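Local structure of methyltransferase small domain-containing protein (Thermoplasma acidophilum, 1NE2) at residues N8-R13 with T36-L41; F40-Y45 with Y70-E75. The protein is of unknown function but probably acts as an S-adenosylmethionine-dependent methyltransferase with a Rossmann-like fold. All coordinates share one frame; numbering follows the deposited sequence.

How the contacts relate
Contacts 1 and 2 share helix 34-46, and their centres lie about 9 Å apart on the same side of the chain's centre. Along the chain, helix 6-14 comes first, then helix 34-46, then strand 54-58 and helix 64-71 with the turn that follows it. Contact 1 sets helix 6-14 against the first half of helix 34-46; contact 2 sets the second half against the end of helix 64-71. Phe-40 and Leu-41 belong to both ranges. The two meet directly, with Leu-10 CD2 3.8 Å from Leu-72 CD1, so two helices and the turn after a third meet in one apolar cluster around Leu-10, Ile-42 and Leu-72.

Contact 1. Residues N8-R13 with T36-L41; sequences NDLEIR and TAAYFL
Leu-10 and Ala-38 touch where helix 6-14 runs past helix 34-46. The CD2 methyl of Leu-10 is 4.0 Å from Ala-38 CA and almost as near to its CB, so one branch of the leucine rests on the backbone of the second helix as well as on its methyl. The same CD2 comes within 4.3 Å of Leu-41 CB, one turn further on, and thus spans positions 38 and 41 of that helix. With CG anti to the backbone N (chi1 174°) and CD2 anti to CA (chi2 63°), CD2 is the extended branch that reaches Ala-38.

Beside it, the base of Glu-11 makes the second point of contact: its CB lies 4.0 Å from Ala-38 CB. Here the touching part is the first methylene, and the carboxylate turns elsewhere, OE1 forming a salt bridge with Lys-7 on its own helix. The closest CA pair, Glu-11 with Ala-38, is 5.4 Å apart, consistent with the small alanine side chain at the crossing. The local axes approach to 8.9 Å and their directions differ by 133°, so the helices run in broadly opposing senses.

Further out, Leu-10 also packs on Ile-42 and Leu-72, while Ala-37 and Leu-41 turn to helix 64-71 and Phe-40 reaches Tyr-143 and Ile-145 of strand 142-147. The arrangement is an apolar helix-helix packing in which an N-terminal helix covers helix 34-46, itself laid against a sheet of strand order 3-2-1-4-5-7-6 with strand 187-197 antiparallel, as in the Rossmann-like fold of class I methyltransferases, an activity this protein probably shares.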
loop_
_atom_site.group_PDB
_atom_site.type_symbol
_atom_site.label_atom_id
_atom_site.label_comp_id
_atom_site.label_asym_id
_atom_site.label_seq_id
_atom_site.Cartn_x
_atom_site.Cartn_y
_atom_site.Cartn_z
ATOM N N ASN B 8 -10.766 19.817 12.471
ATOM C CA ASN B 8 -10.121 21.119 12.362
ATOM C C ASN B 8 -8.605 20.996 12.384
ATOM O O ASN B 8 -7.913 21.715 11.665
ATOM C CB ASN B 8 -10.578 22.048 13.490
ATOM C CG ASN B 8 -11.974 22.590 13.264
ATOM O OD1 ASN B 8 -12.257 23.190 12.226
ATOM N ND2 ASN B 8 -12.853 22.387 14.239
ATOM N N ASP B 9 -8.093 20.079 13.200
ATOM C CA ASP B 9 -6.651 19.876 13.298
ATOM C C ASP B 9 -6.089 19.327 11.987
ATOM O O ASP B 9 -4.983 19.683 11.582
ATOM C CB ASP B 9 -6.315 18.923 14.450
ATOM C CG ASP B 9 -6.701 19.487 15.810
ATOM O OD1 ASP B 9 -6.758 20.728 15.946
ATOM O OD2 ASP B 9 -6.932 18.689 16.747
ATOM N N LEU B 10 -6.849 18.454 11.329
ATOM C CA LEU B 10 -6.419 17.892 10.053
ATOM C C LEU B 10 -6.518 18.974 8.987
ATOM O O LEU B 10 -5.608 19.159 8.179
ATOM C CB LEU B 10 -7.312 16.710 9.649
ATOM C CG LEU B 10 -7.059 16.112 8.259
ATOM C CD1 LEU B 10 -5.650 15.533 8.175
ATOM C CD2 LEU B 10 -8.092 15.026 7.975
ATOM N N GLU B 11 -7.637 19.692 8.997
ATOM C CA GLU B 11 -7.864 20.750 8.026
ATOM C C GLU B 11 -6.715 21.750 7.956
ATOM O O GLU B 11 -6.286 22.122 6.864
ATOM C CB GLU B 11 -9.174 21.485 8.334
ATOM C CG GLU B 11 -9.670 22.320 7.161
ATOM C CD GLU B 11 -10.910 23.140 7.487
ATOM O OE1 GLU B 11 -11.789 22.638 8.216
ATOM O OE2 GLU B 11 -11.006 24.286 6.998
ATOM N N ILE B 12 -6.198 22.182 9.107
ATOM C CA ILE B 12 -5.110 23.150 9.085
ATOM C C ILE B 12 -3.829 22.564 8.512
ATOM O O ILE B 12 -3.009 23.290 7.958
ATOM C CB ILE B 12 -4.837 23.759 10.487
ATOM C CG1 ILE B 12 -4.571 22.660 11.509
ATOM C CG2 ILE B 12 -6.019 24.616 10.910
ATOM C CD1 ILE B 12 -4.248 23.189 12.889
ATOM N N ARG B 13 -3.650 21.249 8.631
ATOM C CA ARG B 13 -2.462 20.632 8.059
ATOM C C ARG B 13 -2.639 20.547 6.543
ATOM O O ARG B 13 -1.681 20.698 5.786
ATOM C CB ARG B 13 -2.227 19.238 8.662
ATOM C CG ARG B 13 -1.794 19.268 10.130
ATOM C CD ARG B 13 -0.436 19.957 10.295
ATOM N NE ARG B 13 0.664 19.171 9.740
ATOM C CZ ARG B 13 1.289 18.188 10.385
ATOM N NH1 ARG B 13 0.932 17.861 11.619
ATOM N NH2 ARG B 13 2.274 17.528 9.791
ATOM N N THR B 36 -13.878 20.313 3.038
ATOM C CA THR B 36 -14.596 19.163 2.509
ATOM C C THR B 36 -13.717 17.914 2.541
ATOM O O THR B 36 -14.180 16.829 2.897
ATOM C CB THR B 36 -15.067 19.431 1.067
ATOM O OG1 THR B 36 -15.955 20.559 1.067
ATOM C CG2 THR B 36 -15.803 18.217 0.513
ATOM N N ALA B 37 -12.449 18.073 2.178
ATOM C CA ALA B 37 -11.514 16.952 2.176
ATOM C C ALA B 37 -11.345 16.395 3.583
ATOM O O ALA B 37 -11.351 15.177 3.781
ATOM C CB ALA B 37 -10.165 17.390 1.622
ATOM N N ALA B 38 -11.178 17.287 4.556
ATOM C CA ALA B 38 -11.021 16.869 5.945
ATOM C C ALA B 38 -12.283 16.150 6.433
ATOM O O ALA B 38 -12.192 15.119 7.090
ATOM C CB ALA B 38 -10.723 18.080 6.827
ATOM N N TYR B 39 -13.458 16.690 6.105
ATOM C CA TYR B 39 -14.719 16.073 6.525
ATOM C C TYR B 39 -14.820 14.642 5.997
ATOM O O TYR B 39 -15.111 13.699 6.745
ATOM C CB TYR B 39 -15.910 16.871 5.994
ATOM C CG TYR B 39 -17.250 16.255 6.339
ATOM C CD1 TYR B 39 -17.797 16.405 7.611
ATOM C CD2 TYR B 39 -17.963 15.512 5.399
ATOM C CE1 TYR B 39 -19.023 15.832 7.943
ATOM C CE2 TYR B 39 -19.193 14.931 5.725
ATOM C CZ TYR B 39 -19.715 15.098 6.999
ATOM O OH TYR B 39 -20.924 14.528 7.338
ATOM N N PHE B 40 -14.592 14.502 4.695
ATOM C CA PHE B 40 -14.655 13.219 4.004
ATOM C C PHE B 40 -13.689 12.208 4.619
ATOM O O PHE B 40 -14.086 11.083 4.950
ATOM C CB PHE B 40 -14.340 13.460 2.519
ATOM C CG PHE B 40 -14.270 12.219 1.674
ATOM C CD1 PHE B 40 -15.340 11.329 1.603
ATOM C CD2 PHE B 40 -13.155 11.992 0.870
ATOM C CE1 PHE B 40 -15.301 10.231 0.736
ATOM C CE2 PHE B 40 -13.103 10.904 0.002
ATOM C CZ PHE B 40 -14.183 10.018 -0.068
ATOM N N LEU B 41 -12.432 12.613 4.793
ATOM C CA LEU B 41 -11.413 11.725 5.366
ATOM C C LEU B 41 -11.691 11.320 6.812
ATOM O O LEU B 41 -11.450 10.174 7.186
ATOM C CB LEU B 41 -10.025 12.365 5.264
ATOM C CG LEU B 41 -9.466 12.520 3.842
ATOM C CD1 LEU B 41 -8.126 13.253 3.913
ATOM C CD2 LEU B 41 -9.284 11.154 3.185
#

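Contact 2. Residues F40-Y45 with Y70-E75; sequences FLIEIY and YLLGAE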
loop_
_atom_site.group_PDB
_atom_site.type_symbol
_atom_site.label_atom_id
_atom_site.label_comp_id
_atom_site.label_asym_id
_atom_site.label_seq_id
_atom_site.Cartn_x
_atom_site.Cartn_y
_atom_site.Cartn_z
ATOM N N PHE B 40 -14.592 14.502 4.695
ATOM C CA PHE B 40 -14.655 13.219 4.004
ATOM C C PHE B 40 -13.689 12.208 4.619
ATOM O O PHE B 40 -14.086 11.083 4.950
ATOM C CB PHE B 40 -14.340 13.460 2.519
ATOM C CG PHE B 40 -14.270 12.219 1.674
ATOM C CD1 PHE B 40 -15.340 11.329 1.603
ATOM C CD2 PHE B 40 -13.155 11.992 0.870
ATOM C CE1 PHE B 40 -15.301 10.231 0.736
ATOM C CE2 PHE B 40 -13.103 10.904 0.002
ATOM C CZ PHE B 40 -14.183 10.018 -0.068
ATOM N N LEU B 41 -12.432 12.613 4.793
ATOM C CA LEU B 41 -11.413 11.725 5.366
ATOM C C LEU B 41 -11.691 11.320 6.812
ATOM O O LEU B 41 -11.450 10.174 7.186
ATOM C CB LEU B 41 -10.025 12.365 5.264
ATOM C CG LEU B 41 -9.466 12.520 3.842
ATOM C CD1 LEU B 41 -8.126 13.253 3.913
ATOM C CD2 LEU B 41 -9.284 11.154 3.185
ATOM N N ILE B 42 -12.197 12.240 7.626
ATOM C CA ILE B 42 -12.491 11.892 9.011
ATOM C C ILE B 42 -13.597 10.831 9.069
ATOM O O ILE B 42 -13.581 9.956 9.939
ATOM C CB ILE B 42 -12.883 13.139 9.843
ATOM C CG1 ILE B 42 -11.676 14.071 9.974
ATOM C CG2 ILE B 42 -13.387 12.712 11.223
ATOM C CD1 ILE B 42 -10.424 13.399 10.522
ATOM N N GLU B 43 -14.552 10.894 8.144
ATOM C CA GLU B 43 -15.606 9.882 8.119
ATOM C C GLU B 43 -14.967 8.510 7.895
ATOM O O GLU B 43 -15.293 7.538 8.574
ATOM C CB GLU B 43 -16.605 10.145 6.990
ATOM C CG GLU B 43 -17.529 11.324 7.208
ATOM C CD GLU B 43 -18.669 11.340 6.207
ATOM O OE1 GLU B 43 -18.435 10.970 5.037
ATOM O OE2 GLU B 43 -19.796 11.722 6.592
ATOM N N ILE B 44 -14.058 8.431 6.927
ATOM C CA ILE B 44 -13.393 7.168 6.628
ATOM C C ILE B 44 -12.579 6.709 7.841
ATOM O O ILE B 44 -12.521 5.515 8.155
ATOM C CB ILE B 44 -12.457 7.311 5.396
ATOM C CG1 ILE B 44 -13.262 7.843 4.199
ATOM C CG2 ILE B 44 -11.827 5.955 5.058
ATOM C CD1 ILE B 44 -12.441 8.045 2.917
ATOM N N TYR B 45 -11.967 7.671 8.524
ATOM C CA TYR B 45 -11.158 7.402 9.701
ATOM C C TYR B 45 -12.030 6.842 10.824
ATOM O O TYR B 45 -11.668 5.859 11.470
ATOM C CB TYR B 45 -10.485 8.701 10.147
ATOM C CG TYR B 45 -9.676 8.599 11.419
ATOM C CD1 TYR B 45 -8.400 8.040 11.423
ATOM C CD2 TYR B 45 -10.186 9.091 12.618
ATOM C CE1 TYR B 45 -7.644 7.980 12.605
ATOM C CE2 TYR B 45 -9.452 9.035 13.791
ATOM C CZ TYR B 45 -8.185 8.482 13.781
ATOM O OH TYR B 45 -7.474 8.447 14.961
ATOM N N TYR B 70 -2.377 10.024 5.023
ATOM C CA TYR B 70 -1.077 9.839 5.660
ATOM C C TYR B 70 -1.063 10.575 6.998
ATOM O O TYR B 70 -0.595 10.045 8.012
ATOM C CB TYR B 70 0.018 10.390 4.746
ATOM C CG TYR B 70 1.418 10.237 5.286
ATOM C CD1 TYR B 70 2.045 8.992 5.317
ATOM C CD2 TYR B 70 2.126 11.346 5.745
ATOM C CE1 TYR B 70 3.357 8.858 5.793
ATOM C CE2 TYR B 70 3.427 11.224 6.220
ATOM C CZ TYR B 70 4.037 9.983 6.239
ATOM O OH TYR B 70 5.336 9.878 6.686
ATOM N N LEU B 71 -1.577 11.798 6.999
ATOM C CA LEU B 71 -1.628 12.595 8.220
ATOM C C LEU B 71 -2.528 11.961 9.280
ATOM O O LEU B 71 -2.329 12.181 10.476
ATOM C CB LEU B 71 -2.105 14.015 7.903
ATOM C CG LEU B 71 -1.120 14.801 7.033
ATOM C CD1 LEU B 71 -1.799 16.030 6.442
ATOM C CD2 LEU B 71 0.084 15.190 7.872
ATOM N N LEU B 72 -3.510 11.176 8.847
ATOM C CA LEU B 72 -4.418 10.511 9.785
ATOM C C LEU B 72 -3.873 9.182 10.319
ATOM O O LEU B 72 -4.567 8.453 11.032
ATOM C CB LEU B 72 -5.795 10.300 9.135
ATOM C CG LEU B 72 -6.656 11.564 9.068
ATOM C CD1 LEU B 72 -7.913 11.290 8.265
ATOM C CD2 LEU B 72 -7.022 12.003 10.485
ATOM N N GLY B 73 -2.634 8.859 9.967
ATOM C CA GLY B 73 -2.037 7.641 10.479
ATOM C C GLY B 73 -2.199 6.355 9.695
ATOM O O GLY B 73 -2.127 5.265 10.280
ATOM N N ALA B 74 -2.426 6.461 8.389
ATOM C CA ALA B 74 -2.546 5.270 7.557
ATOM C C ALA B 74 -1.209 4.532 7.648
ATOM O O ALA B 74 -0.146 5.152 7.769
ATOM C CB ALA B 74 -2.845 5.657 6.101
ATOM N N GLU B 75 -1.251 3.208 7.600
ATOM C CA GLU B 75 -0.024 2.434 7.686
ATOM C C GLU B 75 0.812 2.638 6.427
ATOM O O GLU B 75 2.035 2.728 6.484
ATOM C CB GLU B 75 -0.363 0.962 7.883
ATOM C CG GLU B 75 0.844 0.073 8.083
ATOM C CD GLU B 75 0.430 -1.295 8.558
ATOM O OE1 GLU B 75 0.085 -1.423 9.750
ATOM O OE2 GLU B 75 0.421 -2.233 7.738
#
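Leu-72 meets three side chains of helix 34-46, Leu-41, Ile-42 and Tyr-45, and accounts for the whole of its segment's share in the contact. Among the aliphatic contacts, Leu-72 CD1 packs 3.8 Å from Leu-41 CB and also reaches Tyr-45 CB, touching one side of the helix at positions a turn apart. The CD1 tip of Ile-42 meets both methyls, at 3.7 Å from Leu-72 CD2 and 4.0 Å from Leu-72 CD1, the two side chains crossing at about a right angle. Two torsions place that tip: CG1 lies anti to the carbonyl carbon (chi1 -67°) and the chain then bends at CG1 (chi2 -54°), although the CB of Ile-42 does not point straight at the facing segment.

The aromatic part belongs to Tyr-45. Leu-72 CD2 stands 4.3 Å above one face of the ring, displaced toward the rim, a methyl-on-ring packing without central alignment. Tyr-45 CE1 is 3.5 Å from Leu-72 O, which stands off the ring plane on the face that carries Leu-72 CD2. A chi1 of 176° extends the tyrosine from its helix toward the loop.

Backbone bonding shapes the partner segment. Gly-73 ends helix 64-71 in a Schellman motif, marked by positive phi and two bonds back into the last turn, one of them from Gly-73 N to Tyr-70 O at 3.1 Å. The positive phi suits glycine, since a CB there would be jammed against the preceding carbonyl O. Leu-72, the residue just before it, has its CB directed at helix 34-46.

Around the contact, Ile-6 of helix 6-14 meets Tyr-45, and Leu-72 packs on Ile-50. Glu-75 is hydrogen-bonded to Tyr-111, Ser-108 and Gly-109 of the second subunit. Phe-40, Leu-41 and Ile-44 touch Ile-115, so helix 34-46 packs both on strand 111-116 and on the end of helix 64-71, whose turn leads into strand 76-81.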